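Local coordinates for protein leucyl-trna synthetase (Plasmodium falciparum, PDB 5FOC) that forms the editing domain of a leucyl-tRNA synthetase, the ligase that joins leucine to its tRNA, and probably deacylates mischarged tRNA, at residues P143-Y148 with I246-S251; Y239-T244 with A267-I272; P256-D261 with N292-C297. The protein carries 2 engineered substitutions. All coordinates share one frame; numbering follows the deposited sequence.

Interaction 1 lies at the surface, whereas interactions 2 and 3 are buried; all three reach the same mixed sheet. Interaction 1 sets a methionine against a glutamate stem and a tyrosine. Interaction 2 is apolar, joining strand 238-242 to helix 263-274. Interaction 3 is polar: serine hydroxyls and a carboxylate tie the chain after strand 254-257 to a loop before strand 298-299. Interactions 1 and 2 meet where Pro143 CG lies 3.6 Å from Pro242 CB. Interactions 2 and 3 meet at Leu269 CD2 and Ser259 OG, 3.5 Å apart, where the apolar side of the helix gives way to the polar loops. Interactions 1 and 3 do not touch, their nearest atoms being about 7 Å apart.

Interaction 1 (P143-Y148 with I246-S251); sequences PNEYYY and IKMNIS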
loop_
_atom_site.group_PDB
_atom_site.type_symbol
_atom_site.label_atom_id
_atom_site.label_comp_id
_atom_site.label_asym_id
_atom_site.label_seq_id
_atom_site.Cartn_x
_atom_site.Cartn_y
_atom_site.Cartn_z
ATOM N N PRO A 143 -7.149 -4.651 -8.182
ATOM C CA PRO A 143 -6.656 -4.789 -9.572
ATOM C C PRO A 143 -7.554 -4.104 -10.625
ATOM O O PRO A 143 -7.107 -3.750 -11.705
ATOM C CB PRO A 143 -6.651 -6.313 -9.762
ATOM C CG PRO A 143 -7.747 -6.808 -8.864
ATOM C CD PRO A 143 -7.656 -5.933 -7.660
ATOM N N ASN A 144 -8.814 -3.847 -10.268
ATOM C CA ASN A 144 -9.804 -3.347 -11.192
ATOM C C ASN A 144 -9.967 -1.834 -11.193
ATOM O O ASN A 144 -10.800 -1.315 -11.939
ATOM C CB ASN A 144 -11.141 -4.046 -10.854
ATOM C CG ASN A 144 -11.076 -5.540 -11.154
ATOM O OD1 ASN A 144 -10.506 -5.928 -12.153
ATOM N ND2 ASN A 144 -11.630 -6.364 -10.301
ATOM N N GLU A 145 -9.219 -1.137 -10.340
ATOM C CA GLU A 145 -9.374 0.310 -10.140
ATOM C C GLU A 145 -8.087 1.023 -10.522
ATOM O O GLU A 145 -6.974 0.439 -10.467
ATOM C CB GLU A 145 -9.720 0.604 -8.681
ATOM C CG GLU A 145 -10.981 -0.112 -8.200
ATOM C CD GLU A 145 -12.280 0.410 -8.772
ATOM O OE1 GLU A 145 -12.327 1.485 -9.388
ATOM O OE2 GLU A 145 -13.291 -0.294 -8.595
ATOM N N TYR A 146 -8.238 2.268 -10.911
ATOM C CA TYR A 146 -7.143 3.156 -11.202
ATOM C C TYR A 146 -6.407 3.683 -9.975
ATOM O O TYR A 146 -6.987 4.055 -8.965
ATOM C CB TYR A 146 -7.634 4.337 -12.015
ATOM C CG TYR A 146 -7.934 4.013 -13.443
ATOM C CD1 TYR A 146 -6.894 3.735 -14.321
ATOM C CD2 TYR A 146 -9.217 4.033 -13.951
ATOM C CE1 TYR A 146 -7.149 3.433 -15.641
ATOM C CE2 TYR A 146 -9.485 3.756 -15.281
ATOM C CZ TYR A 146 -8.409 3.466 -16.125
ATOM O OH TYR A 146 -8.674 3.208 -17.428
ATOM N N TYR A 147 -5.089 3.732 -10.078
ATOM C CA TYR A 147 -4.266 4.386 -9.078
ATOM C C TYR A 147 -3.532 5.543 -9.710
ATOM O O TYR A 147 -3.159 5.484 -10.893
ATOM C CB TYR A 147 -3.328 3.392 -8.366
ATOM C CG TYR A 147 -4.092 2.452 -7.479
ATOM C CD1 TYR A 147 -4.741 1.337 -8.005
ATOM C CD2 TYR A 147 -4.264 2.733 -6.113
ATOM C CE1 TYR A 147 -5.481 0.493 -7.201
ATOM C CE2 TYR A 147 -4.958 1.870 -5.306
ATOM C CZ TYR A 147 -5.600 0.777 -5.840
ATOM O OH TYR A 147 -6.355 -0.052 -5.040
ATOM N N TYR A 148 -3.263 6.569 -8.917
ATOM C CA TYR A 148 -2.637 7.782 -9.370
ATOM C C TYR A 148 -1.198 7.869 -8.874
ATOM O O TYR A 148 -0.874 7.439 -7.806
ATOM C CB TYR A 148 -3.459 9.019 -8.870
ATOM C CG TYR A 148 -4.762 9.131 -9.609
ATOM C CD1 TYR A 148 -5.803 8.224 -9.359
ATOM C CD2 TYR A 148 -4.979 10.133 -10.551
ATOM C CE1 TYR A 148 -7.020 8.318 -10.027
ATOM C CE2 TYR A 148 -6.216 10.260 -11.198
ATOM C CZ TYR A 148 -7.221 9.342 -10.940
ATOM O OH TYR A 148 -8.442 9.428 -11.581
ATOM N N ILE A 246 -10.992 -4.299 -1.664
ATOM C CA ILE A 246 -10.502 -2.964 -1.280
ATOM C C ILE A 246 -11.496 -1.887 -1.769
ATOM O O ILE A 246 -11.819 -1.820 -2.946
ATOM C CB ILE A 246 -9.088 -2.689 -1.834
ATOM C CG1 ILE A 246 -8.132 -3.535 -1.030
ATOM C CG2 ILE A 246 -8.740 -1.211 -1.764
ATOM C CD1 ILE A 246 -6.753 -3.572 -1.666
ATOM N N LYS A 247 -11.995 -1.075 -0.832
ATOM C CA LYS A 247 -12.944 -0.027 -1.167
ATOM C C LYS A 247 -12.238 1.265 -1.548
ATOM O O LYS A 247 -11.434 1.797 -0.773
ATOM C CB LYS A 247 -13.861 0.251 0.050
ATOM C CG LYS A 247 -14.776 -0.908 0.435
ATOM C CD LYS A 247 -15.789 -1.276 -0.660
ATOM C CE LYS A 247 -16.559 -2.570 -0.355
ATOM N NZ LYS A 247 -15.643 -3.773 -0.463
ATOM N N MET A 248 -12.546 1.778 -2.739
ATOM C CA MET A 248 -11.864 2.944 -3.250
ATOM C C MET A 248 -12.217 4.260 -2.571
ATOM O O MET A 248 -11.534 5.242 -2.763
ATOM C CB MET A 248 -12.074 3.030 -4.746
ATOM C CG MET A 248 -11.464 1.848 -5.508
ATOM S SD MET A 248 -9.781 1.280 -5.075
ATOM C CE MET A 248 -8.752 2.609 -5.691
ATOM N N ASN A 249 -13.239 4.253 -1.734
ATOM C CA ASN A 249 -13.574 5.413 -0.938
ATOM C C ASN A 249 -12.926 5.433 0.453
ATOM O O ASN A 249 -13.157 6.377 1.201
ATOM C CB ASN A 249 -15.096 5.612 -0.855
ATOM C CG ASN A 249 -15.822 4.463 -0.181
ATOM O OD1 ASN A 249 -15.356 3.333 -0.162
ATOM N ND2 ASN A 249 -16.987 4.739 0.337
ATOM N N ILE A 250 -12.013 4.495 0.743
ATOM C CA ILE A 250 -11.376 4.406 2.042
ATOM C C ILE A 250 -9.867 4.642 1.855
ATOM O O ILE A 250 -9.199 3.881 1.086
ATOM C CB ILE A 250 -11.613 3.028 2.675
ATOM C CG1 ILE A 250 -13.115 2.784 2.949
ATOM C CG2 ILE A 250 -10.737 2.841 3.923
ATOM C CD1 ILE A 250 -13.679 3.775 3.890
ATOM N N SER A 251 -9.341 5.686 2.479
ATOM C CA SER A 251 -7.914 5.977 2.519
ATOM C C SER A 251 -7.288 5.906 1.107
ATOM O O SER A 251 -7.819 6.412 0.140
ATOM C CB SER A 251 -7.258 5.049 3.542
ATOM O OG SER A 251 -5.949 5.446 3.857
#
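Met248 lies across the corner formed by Glu145 and Tyr147, its stem against one and its methyl against the other, and almost everything that passes between 143-148 and 246-251 goes through it. Against Glu145 it runs alongside, the two chains sliding past each other in opposite directions. Their methylene carbons press closely, Glu145 CG lying 3.4 Å from Met248 CG, and Glu145 CB is 3.7 Å from Met248 SD. A bend at chi2 (-71°) turns the carboxylate back along the methionine, so the glutamate offers its aliphatic stem as a packing surface while the residue as a whole remains partly exposed.

Toward Tyr147 the methionine turns again. Bent at both chi2 and chi3, it crosses the tyrosine at about a right angle and brings its methyl to the phenol end of the ring, with Met248 CE 3.6 Å from Tyr147 CZ. Met248 SD is farther from the ring centre, 5.2 Å from the Tyr147 centroid and 47° off the normal, an oblique Met-aromatic contact. A flexible thioether suits this place, since one side chain can follow two differently shaped neighbours. Ile246 adds a lighter touch, its CG2 branch 4.2 Å from Tyr147 OH.

The phenol oxygen donates to Gly253 O and accepts from Asn142 N, which holds the phenol end of the ring in place beside the methyl. Met248 itself stands in a type I turn running from Lys247 to Ile250, within the loop joining strands 238-242 and 254-257. On the other side, strand 146-152 pairs with strands 181-185 and 216-219, and strand 138-141 lies against both Tyr147 and Ile246.

Interaction 2 (Y239-T244 with A267-I272); sequences YILPMT and ACLEDI
Pro242 brings the flat group of this contact, its peptide carbonyl, against one side of the helix. Pro242 O has Cys268 SG at 3.6 Å and Ile272 CD1 at 3.8 Å, both on the same side of the peptide plane but only a little out of it. The pyrrolidine ring meets the isoleucine more loosely through its CD corner, 4.2 Å from Ile272 CD1, and Tyr279 of helix 276-282 touches both residues.

The arrangement is helix-on-sheet packing within the alpha/beta editing domain of a class I synthetase. Strand 239-242 and helix 267-272 run nearly perpendicular, at 87°, with their axes 9.7 Å apart. Only a few residues of each can therefore meet. On the helix these are Cys268, Leu269 and Ile272, which the helical repeat brings to the strand side.

Branched aliphatics suit the buried interface. Leu241 CD1 touches two helix methyls at once, 3.9 Å from Ile272 CD1 and 4.0 Å from Leu269 CD1, crossing both side chains obliquely. The small Cys268 lets the backbones come close here, the Met243 and Cys268 CA atoms being 6.8 Å apart, and Phe140 of strand 138-141 touches both residues.

Met243 runs extended through chi1 (176°) and chi2, then bends at chi3. Its stem passes along the cysteine sulfur, and the bend sets Met243 CE 3.7 Å from Cys268 CB.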
loop_
_atom_site.group_PDB
_atom_site.type_symbol
_atom_site.label_atom_id
_atom_site.label_comp_id
_atom_site.label_asym_id
_atom_site.label_seq_id
_atom_site.Cartn_x
_atom_site.Cartn_y
_atom_site.Cartn_z
ATOM N N TYR A 239 5.379 -8.991 -2.522
ATOM C CA TYR A 239 4.836 -8.871 -3.853
ATOM C C TYR A 239 3.482 -8.194 -3.746
ATOM O O TYR A 239 2.743 -8.438 -2.756
ATOM C CB TYR A 239 4.742 -10.231 -4.528
ATOM C CG TYR A 239 6.117 -10.878 -4.615
ATOM C CD1 TYR A 239 7.115 -10.318 -5.377
ATOM C CD2 TYR A 239 6.406 -11.985 -3.850
ATOM C CE1 TYR A 239 8.383 -10.920 -5.400
ATOM C CE2 TYR A 239 7.667 -12.604 -3.907
ATOM C CZ TYR A 239 8.631 -12.013 -4.649
ATOM O OH TYR A 239 9.885 -12.640 -4.690
ATOM N N ILE A 240 3.155 -7.468 -4.800
ATOM C CA ILE A 240 1.796 -6.880 -4.916
ATOM C C ILE A 240 0.827 -7.969 -5.357
ATOM O O ILE A 240 1.005 -8.584 -6.423
ATOM C CB ILE A 240 1.734 -5.674 -5.830
ATOM C CG1 ILE A 240 2.587 -4.576 -5.256
ATOM C CG2 ILE A 240 0.286 -5.172 -5.965
ATOM C CD1 ILE A 240 2.717 -3.303 -6.047
ATOM N N LEU A 241 -0.271 -8.158 -4.600
ATOM C CA LEU A 241 -1.294 -9.109 -4.906
ATOM C C LEU A 241 -2.670 -8.439 -5.043
ATOM O O LEU A 241 -2.854 -7.403 -4.438
ATOM C CB LEU A 241 -1.392 -10.162 -3.818
ATOM C CG LEU A 241 -0.213 -11.081 -3.496
ATOM C CD1 LEU A 241 -0.616 -12.044 -2.402
ATOM C CD2 LEU A 241 0.171 -11.848 -4.739
ATOM N N PRO A 242 -3.563 -9.022 -5.823
ATOM C CA PRO A 242 -4.887 -8.412 -6.026
ATOM C C PRO A 242 -5.893 -8.743 -4.925
ATOM O O PRO A 242 -6.051 -9.878 -4.545
ATOM C CB PRO A 242 -5.326 -8.993 -7.349
ATOM C CG PRO A 242 -4.737 -10.368 -7.340
ATOM C CD PRO A 242 -3.378 -10.202 -6.701
ATOM N N MET A 243 -6.595 -7.690 -4.453
ATOM C CA MET A 243 -7.671 -7.849 -3.470
ATOM C C MET A 243 -8.814 -6.977 -3.966
ATOM O O MET A 243 -8.740 -5.753 -3.892
ATOM C CB MET A 243 -7.184 -7.461 -2.098
ATOM C CG MET A 243 -8.260 -7.504 -0.992
ATOM S SD MET A 243 -7.669 -6.917 0.620
ATOM C CE MET A 243 -7.506 -8.413 1.567
ATOM N N THR A 244 -9.839 -7.624 -4.542
ATOM C CA THR A 244 -10.965 -6.899 -5.171
ATOM C C THR A 244 -11.902 -6.255 -4.186
ATOM O O THR A 244 -12.740 -5.471 -4.611
ATOM C CB THR A 244 -11.794 -7.805 -6.096
ATOM O OG1 THR A 244 -12.357 -8.911 -5.354
ATOM C CG2 THR A 244 -10.910 -8.292 -7.217
ATOM N N ALA A 267 -7.584 -14.690 4.466
ATOM C CA ALA A 267 -8.580 -15.198 3.534
ATOM C C ALA A 267 -8.183 -14.974 2.085
ATOM O O ALA A 267 -8.326 -15.875 1.250
ATOM C CB ALA A 267 -9.926 -14.542 3.788
ATOM N N CYS A 268 -7.699 -13.783 1.797
ATOM C CA CYS A 268 -7.378 -13.386 0.425
ATOM C C CYS A 268 -6.140 -14.175 -0.071
ATOM O O CYS A 268 -6.126 -14.710 -1.202
ATOM C CB CYS A 268 -7.133 -11.896 0.339
ATOM S SG CYS A 268 -6.741 -11.290 -1.292
ATOM N N LEU A 269 -5.134 -14.231 0.791
ATOM C CA LEU A 269 -3.931 -14.993 0.464
ATOM C C LEU A 269 -4.267 -16.476 0.256
ATOM O O LEU A 269 -3.785 -17.092 -0.719
ATOM C CB LEU A 269 -2.834 -14.758 1.517
ATOM C CG LEU A 269 -1.506 -15.516 1.286
ATOM C CD1 LEU A 269 -0.900 -15.247 -0.107
ATOM C CD2 LEU A 269 -0.536 -15.164 2.423
ATOM N N GLU A 270 -5.105 -17.046 1.106
ATOM C CA GLU A 270 -5.566 -18.423 0.969
ATOM C C GLU A 270 -6.322 -18.673 -0.349
ATOM O O GLU A 270 -6.120 -19.695 -0.963
ATOM C CB GLU A 270 -6.395 -18.827 2.194
ATOM C CG GLU A 270 -7.024 -20.211 2.159
ATOM C CD GLU A 270 -6.068 -21.370 2.389
ATOM O OE1 GLU A 270 -4.835 -21.171 2.491
ATOM O OE2 GLU A 270 -6.581 -22.514 2.461
ATOM N N ASP A 271 -7.165 -17.728 -0.794
ATOM C CA ASP A 271 -7.896 -17.864 -2.069
ATOM C C ASP A 271 -6.916 -17.821 -3.235
ATOM O O ASP A 271 -7.019 -18.593 -4.192
ATOM C CB ASP A 271 -8.963 -16.763 -2.228
ATOM C CG ASP A 271 -10.260 -17.081 -1.510
ATOM O OD1 ASP A 271 -10.474 -18.189 -1.020
ATOM O OD2 ASP A 271 -11.086 -16.158 -1.363
ATOM N N ILE A 272 -5.935 -16.927 -3.149
ATOM C CA ILE A 272 -4.907 -16.841 -4.194
ATOM C C ILE A 272 -4.127 -18.128 -4.314
ATOM O O ILE A 272 -3.904 -18.650 -5.428
ATOM C CB ILE A 272 -3.992 -15.620 -3.970
ATOM C CG1 ILE A 272 -4.809 -14.334 -4.184
ATOM C CG2 ILE A 272 -2.817 -15.601 -4.939
ATOM C CD1 ILE A 272 -4.131 -13.068 -3.755
#

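Interaction 3 (P256-D261 with N292-C297); sequences PCVSSD and NNSESC
Ser260 and Ser294 meet hydroxyl to hydroxyl, their OG atoms 2.7 Å apart, close enough for a hydrogen bond, although Glu295 O is a weak alternative for the Ser260 proton. The backbone joins in: Ser260 N donates to Ser294 OG over 3.2 Å with an angle of 159° at the hydrogen. Because Ser294 OG is also hydrogen-bonded to Gly135 O, three polar neighbours gather round one small buried oxygen, a task for which serine is well suited. At chi1 51°, Ser260 OG sits between its own backbone N and carbonyl carbon, turned toward the facing loop.

The second group of bonds belongs to a carboxylate. Asp261 uses both oxygens: OD1 accepts from Ser296 OG at 2.7 Å, while OD2 accepts from Cys297 N at 2.9 Å and 161°. Each oxygen employs its syn lone pair, and the two bonds together fix the rotation of the carboxylate. Ser296 OG has a further partner in Asn306.

These residues lie where strand 254-257 of the editing domain ends and the chain turns, with Asp261 N bonded to Val258 O, before helix 263-274. The opposing loop leads into strand 298-299. Val258 N is held by Asp265 of that helix, so the helix as well as the loop holds the turn.

Van der Waals contacts fill in around the polar network. Val258 CG1 lies 3.5 Å from Ser294 OG. Ser259, whose hydroxyl is bonded to Asn137, brings its OG within 3.3 Å of Ser294 CB. Beside its backbone donor, Cys297 also sets CB 3.4 Å from Asp261 OD2.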
loop_
_atom_site.group_PDB
_atom_site.type_symbol
_atom_site.label_atom_id
_atom_site.label_comp_id
_atom_site.label_asym_id
_atom_site.label_seq_id
_atom_site.Cartn_x
_atom_site.Cartn_y
_atom_site.Cartn_z
ATOM N N PRO A 256 -1.314 -3.124 3.455
ATOM C CA PRO A 256 -0.356 -4.177 3.816
ATOM C C PRO A 256 -1.081 -5.462 4.061
ATOM O O PRO A 256 -2.164 -5.465 4.684
ATOM C CB PRO A 256 0.331 -3.656 5.080
ATOM C CG PRO A 256 -0.318 -2.347 5.407
ATOM C CD PRO A 256 -1.364 -2.029 4.440
ATOM N N CYS A 257 -0.563 -6.586 3.558
ATOM C CA CYS A 257 -1.058 -7.895 3.837
ATOM C C CYS A 257 -0.272 -8.381 5.051
ATOM O O CYS A 257 0.972 -8.474 4.989
ATOM C CB CYS A 257 -0.814 -8.851 2.649
ATOM S SG CYS A 257 -1.287 -10.536 3.018
ATOM N N VAL A 258 -0.956 -8.640 6.172
ATOM C CA VAL A 258 -0.373 -9.329 7.305
ATOM C C VAL A 258 -1.206 -10.545 7.584
ATOM O O VAL A 258 -2.089 -10.518 8.451
ATOM C CB VAL A 258 -0.243 -8.473 8.587
ATOM C CG1 VAL A 258 0.557 -9.203 9.678
ATOM C CG2 VAL A 258 0.405 -7.164 8.272
ATOM N N SER A 259 -0.932 -11.644 6.895
ATOM C CA SER A 259 -1.833 -12.786 6.896
ATOM C C SER A 259 -1.916 -13.533 8.222
ATOM O O SER A 259 -2.930 -14.186 8.506
ATOM C CB SER A 259 -1.577 -13.729 5.738
ATOM O OG SER A 259 -0.235 -14.181 5.812
ATOM N N SER A 260 -0.909 -13.376 9.065
ATOM C CA SER A 260 -0.927 -13.975 10.390
ATOM C C SER A 260 -1.948 -13.338 11.303
ATOM O O SER A 260 -2.492 -14.037 12.108
ATOM C CB SER A 260 0.444 -13.866 11.069
ATOM O OG SER A 260 0.939 -12.554 11.052
ATOM N N ASP A 261 -2.100 -12.026 11.174
ATOM C CA ASP A 261 -2.814 -11.228 12.193
ATOM C C ASP A 261 -4.109 -10.622 11.736
ATOM O O ASP A 261 -4.810 -9.937 12.574
ATOM C CB ASP A 261 -1.898 -10.131 12.637
ATOM C CG ASP A 261 -0.648 -10.665 13.355
ATOM O OD1 ASP A 261 -0.717 -11.742 13.993
ATOM O OD2 ASP A 261 0.366 -9.939 13.339
ATOM N N ASN A 292 5.222 -16.588 0.878
ATOM C CA ASN A 292 5.876 -15.758 1.891
ATOM C C ASN A 292 5.147 -15.992 3.208
ATOM O O ASN A 292 3.888 -15.956 3.254
ATOM C CB ASN A 292 5.792 -14.255 1.586
ATOM C CG ASN A 292 6.622 -13.824 0.424
ATOM O OD1 ASN A 292 7.515 -14.614 -0.064
ATOM N ND2 ASN A 292 6.429 -12.605 -0.036
ATOM N N ASN A 293 5.920 -16.180 4.267
ATOM C CA ASN A 293 5.419 -16.300 5.649
ATOM C C ASN A 293 5.222 -14.935 6.251
ATOM O O ASN A 293 6.050 -14.042 6.032
ATOM C CB ASN A 293 6.453 -17.033 6.531
ATOM C CG ASN A 293 5.919 -17.369 7.919
ATOM O OD1 ASN A 293 5.183 -18.333 8.093
ATOM N ND2 ASN A 293 6.263 -16.556 8.900
ATOM N N SER A 294 4.142 -14.788 7.039
ATOM C CA SER A 294 3.863 -13.593 7.841
ATOM C C SER A 294 4.135 -13.883 9.308
ATOM O O SER A 294 3.495 -14.747 9.867
ATOM C CB SER A 294 2.415 -13.296 7.651
ATOM O OG SER A 294 2.022 -12.220 8.548
ATOM N N GLU A 295 5.118 -13.211 9.904
ATOM C CA GLU A 295 5.482 -13.447 11.274
ATOM C C GLU A 295 4.366 -12.798 12.133
ATOM O O GLU A 295 4.156 -11.630 12.005
ATOM C CB GLU A 295 6.806 -12.796 11.614
ATOM C CG GLU A 295 7.319 -13.117 13.000
ATOM C CD GLU A 295 7.866 -14.518 13.125
ATOM O OE1 GLU A 295 8.600 -14.979 12.195
ATOM O OE2 GLU A 295 7.540 -15.156 14.157
ATOM N N SER A 296 3.705 -13.601 12.941
ATOM C CA SER A 296 2.586 -13.098 13.792
ATOM C C SER A 296 3.144 -12.155 14.848
ATOM O O SER A 296 4.147 -12.449 15.536
ATOM C CB SER A 296 1.868 -14.264 14.438
ATOM O OG SER A 296 0.689 -13.803 15.107
ATOM N N CYS A 297 2.510 -10.987 14.944
ATOM C CA CYS A 297 2.916 -9.917 15.858
ATOM C C CYS A 297 2.083 -9.857 17.154
ATOM O O CYS A 297 2.523 -9.214 18.081
ATOM C CB CYS A 297 2.836 -8.540 15.161
ATOM S SG CYS A 297 3.977 -8.467 13.743
#